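Rhamnosidase B (Bacillus sp., PDB 2OKX) hydrolyses terminal non-reducing alpha-L-rhamnose residues from rhamnosides as an enzyme of glycoside hydrolase family 78, probably with inversion of configuration. Local coordinates at residues Y204-I208 and V416-P422; Q209-K215 and D434-V440; P426-V431 and S516-H522; T461-G467 and N484-C490. One frame throughout, in Å; residues are numbered along the deposited sequence.

Contact 1 (Y204-I208 and V416-P422)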
loop_
_atom_site.group_PDB
_atom_site.type_symbol
_atom_site.label_atom_id
_atom_site.label_comp_id
_atom_site.label_asym_id
_atom_site.label_seq_id
_atom_site.Cartn_x
_atom_site.Cartn_y
_atom_site.Cartn_z
ATOM N N TYR A 204 4.576 4.496 21.867
ATOM C CA TYR A 204 4.829 3.239 22.547
ATOM C C TYR A 204 3.634 2.309 22.375
ATOM O O TYR A 204 2.523 2.765 22.110
ATOM C CB TYR A 204 5.099 3.476 24.036
ATOM C CG TYR A 204 6.444 4.106 24.306
ATOM C CD1 TYR A 204 6.646 5.476 24.126
ATOM C CD2 TYR A 204 7.534 3.320 24.683
ATOM C CE1 TYR A 204 7.908 6.044 24.309
ATOM C CE2 TYR A 204 8.795 3.879 24.867
ATOM C CZ TYR A 204 8.976 5.234 24.677
ATOM O OH TYR A 204 10.229 5.777 24.832
ATOM N N PRO A 205 3.856 0.988 22.498
ATOM C CA PRO A 205 2.797 -0.017 22.360
ATOM C C PRO A 205 1.787 0.074 23.502
ATOM O O PRO A 205 2.052 0.712 24.518
ATOM C CB PRO A 205 3.566 -1.340 22.384
ATOM C CG PRO A 205 4.905 -0.968 21.814
ATOM C CD PRO A 205 5.181 0.342 22.527
ATOM N N ALA A 206 0.638 -0.573 23.332
ATOM C CA ALA A 206 -0.403 -0.552 24.353
ATOM C C ALA A 206 -0.271 -1.683 25.358
ATOM O O ALA A 206 -0.490 -1.486 26.551
ATOM C CB ALA A 206 -1.788 -0.612 23.697
ATOM N N SER A 207 0.085 -2.870 24.880
ATOM C CA SER A 207 0.199 -4.014 25.773
ATOM C C SER A 207 1.030 -5.144 25.187
ATOM O O SER A 207 1.424 -5.109 24.019
ATOM C CB SER A 207 -1.196 -4.562 26.070
ATOM O OG SER A 207 -1.794 -5.072 24.881
ATOM N N ILE A 208 1.306 -6.141 26.017
ATOM C CA ILE A 208 2.023 -7.314 25.552
ATOM C C ILE A 208 0.945 -8.374 25.598
ATOM O O ILE A 208 0.413 -8.688 26.664
ATOM C CB ILE A 208 3.189 -7.702 26.474
ATOM C CG1 ILE A 208 4.283 -6.631 26.383
ATOM C CG2 ILE A 208 3.731 -9.087 26.064
ATOM C CD1 ILE A 208 5.569 -6.982 27.098
ATOM N N VAL A 416 8.744 -7.966 31.846
ATOM C CA VAL A 416 8.680 -7.778 30.406
ATOM C C VAL A 416 7.824 -6.586 29.988
ATOM O O VAL A 416 8.101 -5.946 28.974
ATOM C CB VAL A 416 8.161 -9.061 29.714
ATOM C CG1 VAL A 416 8.168 -8.886 28.200
ATOM C CG2 VAL A 416 9.034 -10.235 30.107
ATOM N N LEU A 417 6.794 -6.273 30.767
ATOM C CA LEU A 417 5.932 -5.143 30.424
ATOM C C LEU A 417 6.738 -3.851 30.288
ATOM O O LEU A 417 6.377 -2.970 29.515
ATOM C CB LEU A 417 4.829 -4.969 31.475
ATOM C CG LEU A 417 3.893 -6.169 31.649
ATOM C CD1 LEU A 417 2.788 -5.806 32.627
ATOM C CD2 LEU A 417 3.301 -6.573 30.302
ATOM N N ASN A 418 7.835 -3.744 31.036
ATOM C CA ASN A 418 8.681 -2.553 30.981
ATOM C C ASN A 418 9.174 -2.293 29.563
ATOM O O ASN A 418 9.509 -1.162 29.211
ATOM C CB ASN A 418 9.904 -2.714 31.895
ATOM C CG ASN A 418 9.549 -2.692 33.371
ATOM O OD1 ASN A 418 10.350 -3.102 34.217
ATOM N ND2 ASN A 418 8.358 -2.202 33.692
ATOM N N ALA A 419 9.225 -3.346 28.752
ATOM C CA ALA A 419 9.702 -3.223 27.381
ATOM C C ALA A 419 8.862 -2.291 26.513
ATOM O O ALA A 419 9.358 -1.739 25.532
ATOM C CB ALA A 419 9.783 -4.610 26.734
ATOM N N ILE A 420 7.595 -2.105 26.865
ATOM C CA ILE A 420 6.734 -1.236 26.067
ATOM C C ILE A 420 6.353 0.053 26.784
ATOM O O ILE A 420 5.496 0.793 26.309
ATOM C CB ILE A 420 5.434 -1.949 25.670
ATOM C CG1 ILE A 420 4.658 -2.347 26.931
ATOM C CG2 ILE A 420 5.751 -3.166 24.813
ATOM C CD1 ILE A 420 3.205 -2.718 26.673
ATOM N N LEU A 421 6.994 0.316 27.920
ATOM C CA LEU A 421 6.708 1.511 28.711
ATOM C C LEU A 421 7.857 2.515 28.696
ATOM O O LEU A 421 9.029 2.137 28.674
ATOM C CB LEU A 421 6.414 1.114 30.164
ATOM C CG LEU A 421 5.211 0.191 30.398
ATOM C CD1 LEU A 421 5.132 -0.192 31.865
ATOM C CD2 LEU A 421 3.931 0.895 29.962
ATOM N N PRO A 422 7.535 3.817 28.688
ATOM C CA PRO A 422 8.593 4.829 28.685
ATOM C C PRO A 422 9.079 5.045 30.119
ATOM O O PRO A 422 8.789 6.069 30.742
ATOM C CB PRO A 422 7.894 6.053 28.098
ATOM C CG PRO A 422 6.497 5.909 28.622
ATOM C CD PRO A 422 6.215 4.427 28.444
HETATM O O HOH W 1 2.983 2.147 26.684
#

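Contact 2 (Q209-K215 and D434-V440)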
loop_
_atom_site.group_PDB
_atom_site.type_symbol
_atom_site.label_atom_id
_atom_site.label_comp_id
_atom_site.label_asym_id
_atom_site.label_seq_id
_atom_site.Cartn_x
_atom_site.Cartn_y
_atom_site.Cartn_z
ATOM N N GLN A 209 0.603 -8.899 24.433
ATOM C CA GLN A 209 -0.449 -9.894 24.323
ATOM C C GLN A 209 -0.043 -11.283 24.782
ATOM O O GLN A 209 -0.840 -11.989 25.393
ATOM C CB GLN A 209 -0.938 -9.960 22.879
ATOM C CG GLN A 209 -2.019 -10.997 22.648
ATOM C CD GLN A 209 -2.532 -10.961 21.230
ATOM O OE1 GLN A 209 -3.143 -9.980 20.806
ATOM N NE2 GLN A 209 -2.276 -12.025 20.481
ATOM N N SER A 210 1.192 -11.680 24.491
ATOM C CA SER A 210 1.649 -13.005 24.889
ATOM C C SER A 210 3.154 -13.168 24.803
ATOM O O SER A 210 3.857 -12.342 24.215
ATOM C CB SER A 210 1.002 -14.070 24.000
ATOM O OG SER A 210 1.453 -13.942 22.659
ATOM N N LEU A 211 3.632 -14.249 25.412
ATOM C CA LEU A 211 5.041 -14.608 25.392
ATOM C C LEU A 211 5.016 -16.109 25.160
ATOM O O LEU A 211 4.212 -16.819 25.759
ATOM C CB LEU A 211 5.726 -14.275 26.723
ATOM C CG LEU A 211 7.246 -14.506 26.720
ATOM C CD1 LEU A 211 7.915 -13.649 27.779
ATOM C CD2 LEU A 211 7.542 -15.974 26.947
ATOM N N SER A 212 5.872 -16.597 24.272
ATOM C CA SER A 212 5.885 -18.022 23.981
ATOM C C SER A 212 7.291 -18.532 23.741
ATOM O O SER A 212 8.183 -17.773 23.365
ATOM C CB SER A 212 5.054 -18.316 22.725
ATOM O OG SER A 212 3.725 -17.830 22.829
ATOM N N ARG A 213 7.480 -19.824 23.979
ATOM C CA ARG A 213 8.759 -20.462 23.708
ATOM C C ARG A 213 8.491 -21.064 22.337
ATOM O O ARG A 213 7.563 -21.858 22.175
ATOM C CB ARG A 213 9.061 -21.569 24.725
ATOM C CG ARG A 213 10.352 -22.337 24.415
ATOM C CD ARG A 213 10.715 -23.308 25.544
ATOM N NE ARG A 213 9.767 -24.411 25.672
ATOM C CZ ARG A 213 9.967 -25.633 25.183
ATOM N NH1 ARG A 213 11.086 -25.915 24.530
ATOM N NH2 ARG A 213 9.051 -26.577 25.351
ATOM N N VAL A 214 9.281 -20.681 21.342
ATOM C CA VAL A 214 9.043 -21.179 19.994
ATOM C C VAL A 214 10.291 -21.645 19.247
ATOM O O VAL A 214 11.416 -21.410 19.681
ATOM C CB VAL A 214 8.358 -20.088 19.139
ATOM C CG1 VAL A 214 7.123 -19.545 19.868
ATOM C CG2 VAL A 214 9.340 -18.955 18.862
ATOM N N LYS A 215 10.065 -22.302 18.114
ATOM C CA LYS A 215 11.141 -22.785 17.257
ATOM C C LYS A 215 10.730 -22.659 15.797
ATOM O O LYS A 215 9.599 -22.982 15.440
ATOM C CB LYS A 215 11.458 -24.254 17.542
ATOM C CG LYS A 215 12.115 -24.523 18.882
ATOM C CD LYS A 215 12.377 -26.017 19.040
ATOM C CE LYS A 215 13.092 -26.321 20.348
ATOM N NZ LYS A 215 13.243 -27.788 20.566
ATOM N N ASP A 434 15.699 -24.584 25.665
ATOM C CA ASP A 434 15.501 -25.125 24.329
ATOM C C ASP A 434 14.391 -24.387 23.583
ATOM O O ASP A 434 13.221 -24.759 23.673
ATOM C CB ASP A 434 15.144 -26.609 24.408
ATOM C CG ASP A 434 15.098 -27.267 23.045
ATOM O OD1 ASP A 434 14.457 -28.328 22.922
ATOM O OD2 ASP A 434 15.712 -26.730 22.099
ATOM N N GLY A 435 14.762 -23.348 22.845
ATOM C CA GLY A 435 13.768 -22.598 22.099
ATOM C C GLY A 435 14.004 -21.105 22.137
ATOM O O GLY A 435 14.813 -20.614 22.925
ATOM N N ASP A 436 13.284 -20.383 21.284
ATOM C CA ASP A 436 13.401 -18.933 21.196
ATOM C C ASP A 436 12.312 -18.259 22.034
ATOM O O ASP A 436 11.348 -18.901 22.448
ATOM C CB ASP A 436 13.259 -18.492 19.740
ATOM C CG ASP A 436 14.197 -19.238 18.804
ATOM O OD1 ASP A 436 13.864 -19.348 17.606
ATOM O OD2 ASP A 436 15.266 -19.702 19.260
ATOM N N CYS A 437 12.465 -16.959 22.261
ATOM C CA CYS A 437 11.496 -16.201 23.042
ATOM C C CYS A 437 10.684 -15.295 22.125
ATOM O O CYS A 437 11.217 -14.352 21.551
ATOM C CB CYS A 437 12.205 -15.344 24.093
ATOM S SG CYS A 437 11.078 -14.386 25.139
ATOM N N GLU A 438 9.395 -15.589 21.993
ATOM C CA GLU A 438 8.523 -14.788 21.144
ATOM C C GLU A 438 7.606 -13.873 21.953
ATOM O O GLU A 438 6.870 -14.329 22.826
ATOM C CB GLU A 438 7.659 -15.692 20.269
ATOM C CG GLU A 438 6.568 -14.941 19.504
ATOM C CD GLU A 438 5.508 -15.872 18.956
ATOM O OE1 GLU A 438 5.771 -16.553 17.941
ATOM O OE2 GLU A 438 4.413 -15.931 19.554
ATOM N N LEU A 439 7.658 -12.584 21.653
ATOM C CA LEU A 439 6.806 -11.605 22.313
ATOM C C LEU A 439 5.829 -11.062 21.278
ATOM O O LEU A 439 6.240 -10.709 20.177
ATOM C CB LEU A 439 7.637 -10.433 22.838
ATOM C CG LEU A 439 8.162 -10.419 24.273
ATOM C CD1 LEU A 439 8.883 -11.703 24.597
ATOM C CD2 LEU A 439 9.078 -9.212 24.436
ATOM N N VAL A 440 4.543 -11.013 21.613
ATOM C CA VAL A 440 3.565 -10.431 20.697
ATOM C C VAL A 440 3.202 -9.094 21.329
ATOM O O VAL A 440 2.567 -9.043 22.384
ATOM C CB VAL A 440 2.298 -11.301 20.533
ATOM C CG1 VAL A 440 1.277 -10.564 19.666
ATOM C CG2 VAL A 440 2.661 -12.620 19.858
HETATM O O HOH W 2 3.980 -15.298 22.042
HETATM O O HOH W 3 11.857 -28.495 23.440
#

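Contact 3 (P426-V431 and S516-H522). With CA (calcium ion), chain C.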
loop_
_atom_site.group_PDB
_atom_site.type_symbol
_atom_site.label_atom_id
_atom_site.label_comp_id
_atom_site.label_asym_id
_atom_site.label_seq_id
_atom_site.Cartn_x
_atom_site.Cartn_y
_atom_site.Cartn_z
ATOM N N PRO A 426 14.410 -1.589 32.381
ATOM C CA PRO A 426 14.196 -2.380 31.167
ATOM C C PRO A 426 13.369 -3.635 31.430
ATOM O O PRO A 426 13.125 -4.007 32.577
ATOM C CB PRO A 426 15.617 -2.717 30.727
ATOM C CG PRO A 426 16.326 -2.881 32.047
ATOM C CD PRO A 426 15.811 -1.689 32.835
ATOM N N GLY A 427 12.929 -4.270 30.350
ATOM C CA GLY A 427 12.169 -5.496 30.473
ATOM C C GLY A 427 13.158 -6.625 30.253
ATOM O O GLY A 427 13.855 -6.648 29.243
ATOM N N VAL A 428 13.241 -7.549 31.200
ATOM C CA VAL A 428 14.170 -8.666 31.088
ATOM C C VAL A 428 13.454 -9.885 30.527
ATOM O O VAL A 428 12.538 -10.424 31.143
ATOM C CB VAL A 428 14.787 -9.012 32.461
ATOM C CG1 VAL A 428 15.845 -10.109 32.309
ATOM C CG2 VAL A 428 15.404 -7.761 33.073
ATOM N N LEU A 429 13.878 -10.312 29.347
ATOM C CA LEU A 429 13.272 -11.458 28.689
ATOM C C LEU A 429 13.795 -12.775 29.227
ATOM O O LEU A 429 14.986 -12.923 29.492
ATOM C CB LEU A 429 13.522 -11.390 27.179
ATOM C CG LEU A 429 12.612 -10.491 26.330
ATOM C CD1 LEU A 429 12.415 -9.146 26.992
ATOM C CD2 LEU A 429 13.227 -10.324 24.943
ATOM N N PRO A 430 12.899 -13.755 29.405
ATOM C CA PRO A 430 13.320 -15.057 29.910
ATOM C C PRO A 430 14.136 -15.776 28.845
ATOM O O PRO A 430 13.899 -15.610 27.644
ATOM C CB PRO A 430 11.995 -15.757 30.189
ATOM C CG PRO A 430 11.106 -15.208 29.115
ATOM C CD PRO A 430 11.445 -13.730 29.164
ATOM N N VAL A 431 15.109 -16.559 29.289
ATOM C CA VAL A 431 15.938 -17.327 28.377
ATOM C C VAL A 431 15.504 -18.777 28.521
ATOM O O VAL A 431 15.544 -19.336 29.617
ATOM C CB VAL A 431 17.431 -17.219 28.736
ATOM C CG1 VAL A 431 18.253 -18.077 27.787
ATOM C CG2 VAL A 431 17.877 -15.772 28.664
ATOM N N SER A 516 22.675 -16.484 24.685
ATOM C CA SER A 516 23.057 -17.345 25.798
ATOM C C SER A 516 22.681 -16.668 27.112
ATOM O O SER A 516 22.152 -17.304 28.030
ATOM C CB SER A 516 24.566 -17.611 25.755
ATOM O OG SER A 516 25.288 -16.399 25.591
ATOM N N ALA A 517 22.952 -15.371 27.187
ATOM C CA ALA A 517 22.650 -14.581 28.371
ATOM C C ALA A 517 21.331 -13.846 28.156
ATOM O O ALA A 517 20.881 -13.678 27.023
ATOM C CB ALA A 517 23.773 -13.586 28.628
ATOM N N PRO A 518 20.694 -13.394 29.246
ATOM C CA PRO A 518 19.422 -12.681 29.108
ATOM C C PRO A 518 19.508 -11.384 28.318
ATOM O O PRO A 518 20.518 -10.679 28.350
ATOM C CB PRO A 518 18.989 -12.460 30.559
ATOM C CG PRO A 518 20.282 -12.417 31.307
ATOM C CD PRO A 518 21.068 -13.535 30.664
ATOM N N VAL A 519 18.436 -11.086 27.595
ATOM C CA VAL A 519 18.352 -9.870 26.805
ATOM C C VAL A 519 17.515 -8.857 27.583
ATOM O O VAL A 519 16.475 -9.198 28.138
ATOM C CB VAL A 519 17.673 -10.138 25.438
ATOM C CG1 VAL A 519 17.333 -8.815 24.747
ATOM C CG2 VAL A 519 18.590 -10.971 24.558
ATOM N N LYS A 520 17.989 -7.618 27.642
ATOM C CA LYS A 520 17.260 -6.565 28.335
ATOM C C LYS A 520 16.661 -5.643 27.287
ATOM O O LYS A 520 17.382 -4.937 26.582
ATOM C CB LYS A 520 18.188 -5.763 29.246
ATOM C CG LYS A 520 18.737 -6.544 30.419
ATOM C CD LYS A 520 19.605 -5.656 31.291
ATOM C CE LYS A 520 20.192 -6.433 32.456
ATOM N NZ LYS A 520 21.048 -5.562 33.305
ATOM N N LEU A 521 15.340 -5.653 27.180
ATOM C CA LEU A 521 14.670 -4.806 26.207
ATOM C C LEU A 521 14.290 -3.494 26.889
ATOM O O LEU A 521 13.398 -3.460 27.740
ATOM C CB LEU A 521 13.435 -5.530 25.658
ATOM C CG LEU A 521 12.658 -4.903 24.493
ATOM C CD1 LEU A 521 13.607 -4.470 23.382
ATOM C CD2 LEU A 521 11.651 -5.921 23.966
ATOM N N HIS A 522 14.996 -2.423 26.536
ATOM C CA HIS A 522 14.734 -1.111 27.114
ATOM C C HIS A 522 13.468 -0.496 26.544
ATOM O O HIS A 522 12.744 0.204 27.248
ATOM C CB HIS A 522 15.925 -0.174 26.894
ATOM C CG HIS A 522 17.086 -0.465 27.795
ATOM N ND1 HIS A 522 17.959 -1.508 27.571
ATOM C CD2 HIS A 522 17.479 0.113 28.954
ATOM C CE1 HIS A 522 18.839 -1.561 28.555
ATOM N NE2 HIS A 522 18.570 -0.590 29.407
HETATM CA CA CA C . 13.205 2.119 28.936
HETATM O O HOH W 4 16.553 -13.067 27.454
HETATM O O HOH W 5 15.013 1.034 30.083
HETATM O O HOH W 6 11.531 3.196 27.739
HETATM O O HOH W 7 11.679 0.556 29.705
#

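Contact 4 (T461-G467 and N484-C490)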
loop_
_atom_site.group_PDB
_atom_site.type_symbol
_atom_site.label_atom_id
_atom_site.label_comp_id
_atom_site.label_asym_id
_atom_site.label_seq_id
_atom_site.Cartn_x
_atom_site.Cartn_y
_atom_site.Cartn_z
ATOM N N THR A 461 22.989 -12.337 18.968
ATOM C CA THR A 461 21.580 -12.544 19.278
ATOM C C THR A 461 20.729 -12.076 18.097
ATOM O O THR A 461 20.954 -10.998 17.540
ATOM C CB THR A 461 21.156 -11.771 20.549
ATOM O OG1 THR A 461 21.882 -12.272 21.680
ATOM C CG2 THR A 461 19.662 -11.938 20.804
ATOM N N ILE A 462 19.768 -12.903 17.707
ATOM C CA ILE A 462 18.883 -12.568 16.594
ATOM C C ILE A 462 17.593 -11.910 17.083
ATOM O O ILE A 462 16.930 -12.422 17.985
ATOM C CB ILE A 462 18.493 -13.827 15.794
ATOM C CG1 ILE A 462 19.727 -14.414 15.105
ATOM C CG2 ILE A 462 17.413 -13.481 14.766
ATOM C CD1 ILE A 462 19.465 -15.772 14.457
ATOM N N ILE A 463 17.251 -10.774 16.484
ATOM C CA ILE A 463 16.027 -10.057 16.824
ATOM C C ILE A 463 15.151 -10.016 15.568
ATOM O O ILE A 463 15.439 -9.269 14.627
ATOM C CB ILE A 463 16.320 -8.606 17.281
ATOM C CG1 ILE A 463 17.295 -8.609 18.466
ATOM C CG2 ILE A 463 15.018 -7.916 17.692
ATOM C CD1 ILE A 463 16.765 -9.325 19.714
ATOM N N ASP A 464 14.099 -10.832 15.553
ATOM C CA ASP A 464 13.176 -10.903 14.421
ATOM C C ASP A 464 11.903 -10.102 14.682
ATOM O O ASP A 464 11.315 -10.185 15.764
ATOM C CB ASP A 464 12.792 -12.356 14.140
ATOM C CG ASP A 464 13.884 -13.124 13.416
ATOM O OD1 ASP A 464 13.712 -14.343 13.220
ATOM O OD2 ASP A 464 14.900 -12.508 13.037
ATOM N N ALA A 465 11.482 -9.333 13.682
ATOM C CA ALA A 465 10.282 -8.518 13.792
ATOM C C ALA A 465 9.343 -8.858 12.645
ATOM O O ALA A 465 9.765 -8.945 11.493
ATOM C CB ALA A 465 10.645 -7.043 13.752
ATOM N N TYR A 466 8.069 -9.055 12.971
ATOM C CA TYR A 466 7.053 -9.398 11.983
ATOM C C TYR A 466 5.717 -8.776 12.401
ATOM O O TYR A 466 5.204 -9.061 13.478
ATOM C CB TYR A 466 6.947 -10.923 11.892
ATOM C CG TYR A 466 5.739 -11.456 11.155
ATOM C CD1 TYR A 466 5.361 -10.942 9.912
ATOM C CD2 TYR A 466 4.997 -12.512 11.685
ATOM C CE1 TYR A 466 4.271 -11.472 9.213
ATOM C CE2 TYR A 466 3.915 -13.049 10.997
ATOM C CZ TYR A 466 3.559 -12.527 9.763
ATOM O OH TYR A 466 2.514 -13.094 9.071
ATOM N N GLY A 467 5.162 -7.923 11.546
ATOM C CA GLY A 467 3.909 -7.271 11.879
ATOM C C GLY A 467 2.677 -7.784 11.155
ATOM O O GLY A 467 2.695 -7.982 9.940
ATOM N N ASN A 484 6.433 -8.776 5.830
ATOM C CA ASN A 484 6.379 -7.600 6.703
ATOM C C ASN A 484 7.355 -7.802 7.853
ATOM O O ASN A 484 6.970 -7.797 9.026
ATOM C CB ASN A 484 4.952 -7.467 7.238
ATOM C CG ASN A 484 4.510 -6.035 7.362
ATOM O OD1 ASN A 484 5.039 -5.153 6.689
ATOM N ND2 ASN A 484 3.511 -5.797 8.208
ATOM N N THR A 485 8.632 -7.929 7.512
ATOM C CA THR A 485 9.640 -8.250 8.507
ATOM C C THR A 485 11.025 -7.640 8.333
ATOM O O THR A 485 11.328 -6.975 7.348
ATOM C CB THR A 485 9.888 -9.759 8.490
ATOM O OG1 THR A 485 10.505 -10.096 7.239
ATOM C CG2 THR A 485 8.585 -10.540 8.594
ATOM N N PHE A 486 11.858 -7.910 9.334
ATOM C CA PHE A 486 13.262 -7.544 9.326
ATOM C C PHE A 486 13.949 -8.411 10.372
ATOM O O PHE A 486 13.316 -8.893 11.315
ATOM C CB PHE A 486 13.499 -6.035 9.576
ATOM C CG PHE A 486 13.400 -5.593 11.018
ATOM C CD1 PHE A 486 12.467 -4.629 11.389
ATOM C CD2 PHE A 486 14.283 -6.074 11.987
ATOM C CE1 PHE A 486 12.415 -4.146 12.697
ATOM C CE2 PHE A 486 14.236 -5.596 13.298
ATOM C CZ PHE A 486 13.301 -4.632 13.652
ATOM N N ARG A 487 15.228 -8.676 10.157
ATOM C CA ARG A 487 16.006 -9.441 11.114
ATOM C C ARG A 487 17.187 -8.566 11.471
ATOM O O ARG A 487 17.826 -7.981 10.595
ATOM C CB ARG A 487 16.512 -10.762 10.529
ATOM C CG ARG A 487 17.635 -11.387 11.374
ATOM C CD ARG A 487 17.863 -12.843 11.032
ATOM N NE ARG A 487 16.740 -13.671 11.450
ATOM C CZ ARG A 487 16.657 -14.980 11.238
ATOM N NH1 ARG A 487 17.639 -15.614 10.608
ATOM N NH2 ARG A 487 15.596 -15.655 11.659
ATOM N N TYR A 488 17.461 -8.474 12.762
ATOM C CA TYR A 488 18.564 -7.675 13.265
ATOM C C TYR A 488 19.418 -8.605 14.113
ATOM O O TYR A 488 18.912 -9.268 15.021
ATOM C CB TYR A 488 18.024 -6.534 14.132
ATOM C CG TYR A 488 19.088 -5.666 14.763
ATOM C CD1 TYR A 488 19.558 -4.521 14.118
ATOM C CD2 TYR A 488 19.625 -5.989 16.010
ATOM C CE1 TYR A 488 20.532 -3.716 14.704
ATOM C CE2 TYR A 488 20.602 -5.194 16.605
ATOM C CZ TYR A 488 21.048 -4.062 15.948
ATOM O OH TYR A 488 22.009 -3.276 16.540
ATOM N N ILE A 489 20.705 -8.675 13.794
ATOM C CA ILE A 489 21.632 -9.520 14.536
ATOM C C ILE A 489 22.470 -8.582 15.395
ATOM O O ILE A 489 23.130 -7.676 14.888
ATOM C CB ILE A 489 22.531 -10.328 13.583
ATOM C CG1 ILE A 489 21.657 -11.096 12.587
ATOM C CG2 ILE A 489 23.377 -11.312 14.381
ATOM C CD1 ILE A 489 22.419 -11.710 11.433
ATOM N N CYS A 490 22.429 -8.815 16.698
ATOM C CA CYS A 490 23.111 -7.977 17.677
ATOM C C CYS A 490 24.626 -7.969 17.766
ATOM O O CYS A 490 25.286 -8.987 17.574
ATOM C CB CYS A 490 22.586 -8.305 19.070
ATOM S SG CYS A 490 20.830 -7.989 19.277
#

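Contact 1 (Y204-I208 and V416-P422)
The carbonyl oxygens of P205 and I420 are joined by a single water, which donates to both: 2.8 Å to P205 O and 2.9 Å to I420 O. Most of the remaining contact is between apolar side chains. The pyrrolidine of P205 rests on the branched carbon of I420 and on its CG2, with P205 CB to I420 CG2 at 3.7 Å. CG1 of I420 stands between its own backbone N and carbonyl carbon (chi1 61°), and from there CD1 reaches the backbone of the facing chain, 3.4 Å from S207 CA. I208 enters at the V416 end. Its CD1 is wedged against V416, where the gap to V416 CG1 is only 3.4 Å, tighter than ordinary van der Waals contact, and CD2 of L417 also touches it. At the P422 end Y204 offers a ring face to P422, whose CB sits 3.9 Å from the centroid of the Y204 ring and 19° off its normal, a CH-pi contact. The hydroxyl of Y204 is hydrogen-bonded to E523, and its side chain lies about 6 Å from the calcium. I420 packs on I524 of strand 520-528, and P205 and I208 touch I441 of strand 436-443, so the contact joins parts of both sheets. Next to it, A206 and S207 together face D442, a classic beta bulge at the start of strand 207-215.

Contact 2 (Q209-K215 and D434-V440)
Main-chain hydrogen bonds link S212 with E438 and V214 with D436 in both directions, the shortest being D436 N to V214 O at 2.7 Å. The ladder continues through V440 N to S210 O and Q209 N to V440 O. Polar side chains meet mostly through a water held by four groups: it accepts from S210 OG and S212 OG and donates to E438 O and, at 2.6 Å, to E438 OE2. The other carboxylate oxygen of E438 pairs with R404. Two basic side chains converge on D434. R213, bent at chi3 (67°), hydrogen-bonds through NH1 to the backbone carbonyl, D434 O, at 2.6 Å, with that oxygen in the guanidinium plane, while its NE is engaged by E408. K215, fully extended, crosses D434 at about a right angle in a salt bridge, its NZ 2.7 Å from D434 OD1 and above the carboxylate plane. Apolar packing is found on the face that L211, C437 and L439 share with R213: the two leucines lie side by side, L211 CD1 to L439 CD1 at 3.9 Å. This regular antiparallel pairing places strand 207-215 beside strand 436-443 in a sheet of the concanavalin-like beta-sandwich.

Contact 3 (P426-V431 and S516-H522)
P426 and H522 lie side by side, with P426 CB above the middle of the imidazole, 3.8 Å from the H522 ring centroid and 8° off the normal, a CH-pi contact. H522 presents this face because its CG stands anti to the carbonyl carbon (chi1 -75°), swinging the ring back over the proline. L429 CG stands beside the backbone N, anti to the carbonyl carbon, and CD1 touches L521 CB at 4.0 Å, on the face that also meets L510 and V512. V431, with CG1 anti to the backbone N (chi1 178°), directs CG2 onto the P518 ring; V431 CG2 to P518 CA is a tight 3.5 Å. K520 extends away from the contact. The backbones pair antiparallel: G427 and L521 exchange hydrogen bonds, L429 N donates to V519 O, and a water 2.6 Å from L429 O spans to V519 N in place of a direct V519 N to L429 O bond. H522 O binds calcium at 2.6 Å together with three waters and V423 O, among other ligands. The pairing adds short strand 427-428 to the antiparallel sheet containing 450-457 and 520-528, and ends at this calcium site.

Contact 4 (T461-G467 and N484-C490)
T461-G467 and N484-C490 form a buried antiparallel strand pair in the concanavalin-like domain. I463 exchanges main-chain hydrogen bonds with Y488 and A465 with F486; C490 N donates to T461 O and G467 N to N484 O. At the last position the side chain of N484 extends the ladder, its ND2 2.9 Å from G467 O and reaching it from above the carbonyl plane. On the face carrying D464 and R487, the guanidinium grips the carboxylate side-on: R487 NE to D464 OD2 is 2.7 Å and R487 NH2 to D464 OD1 is 2.8 Å. Both oxygens use their syn lone pairs, and the carboxylate and guanidinium planes are 2° apart. The pair belongs to the beta-sandwich, where strand 462-472 is flanked on its other edge by strand 507-513; R513 also bridges to D464 OD1, so two arginines share the carboxylate and probably stabilise its charge. I462 CG2 packs over the guanidinium face of R487, 3.4 Å from R487 NE. The opposite face of the pair is largely apolar and turned toward strand 450-457. There the ring of F486, set between its backbone N and carbonyl carbon (chi1 79°), folds back over A465, with A465 CB 3.6 Å from the F486 centroid in a CH-pi contact. C490 SG meets I463 CG1 at 3.7 Å, at the edge of the Y488 ring.

How the contacts relate
Contacts 1 and 2 open in succession on the approach to and along strand 207-215, and the chain then makes an excursion of some two hundred residues before returning. Contact 1 closes at 416-422, contact 3 opens at 426-431, and contact 2 closes at 434-440. Contacts 1 and 2 therefore cross, as do contacts 2 and 3, whereas contacts 1 and 3 follow in series. Contact 4 opens at 461-467 and closes at 484-490, nested inside the loop that contact 3 closes at 516-522. Contacts 2 and 4 build pairs within one sheet, contact 3 adds strand 427-428 to the other, and contact 1 packs between them; L439 of contact 2 touches both L429 and L521 of contact 3.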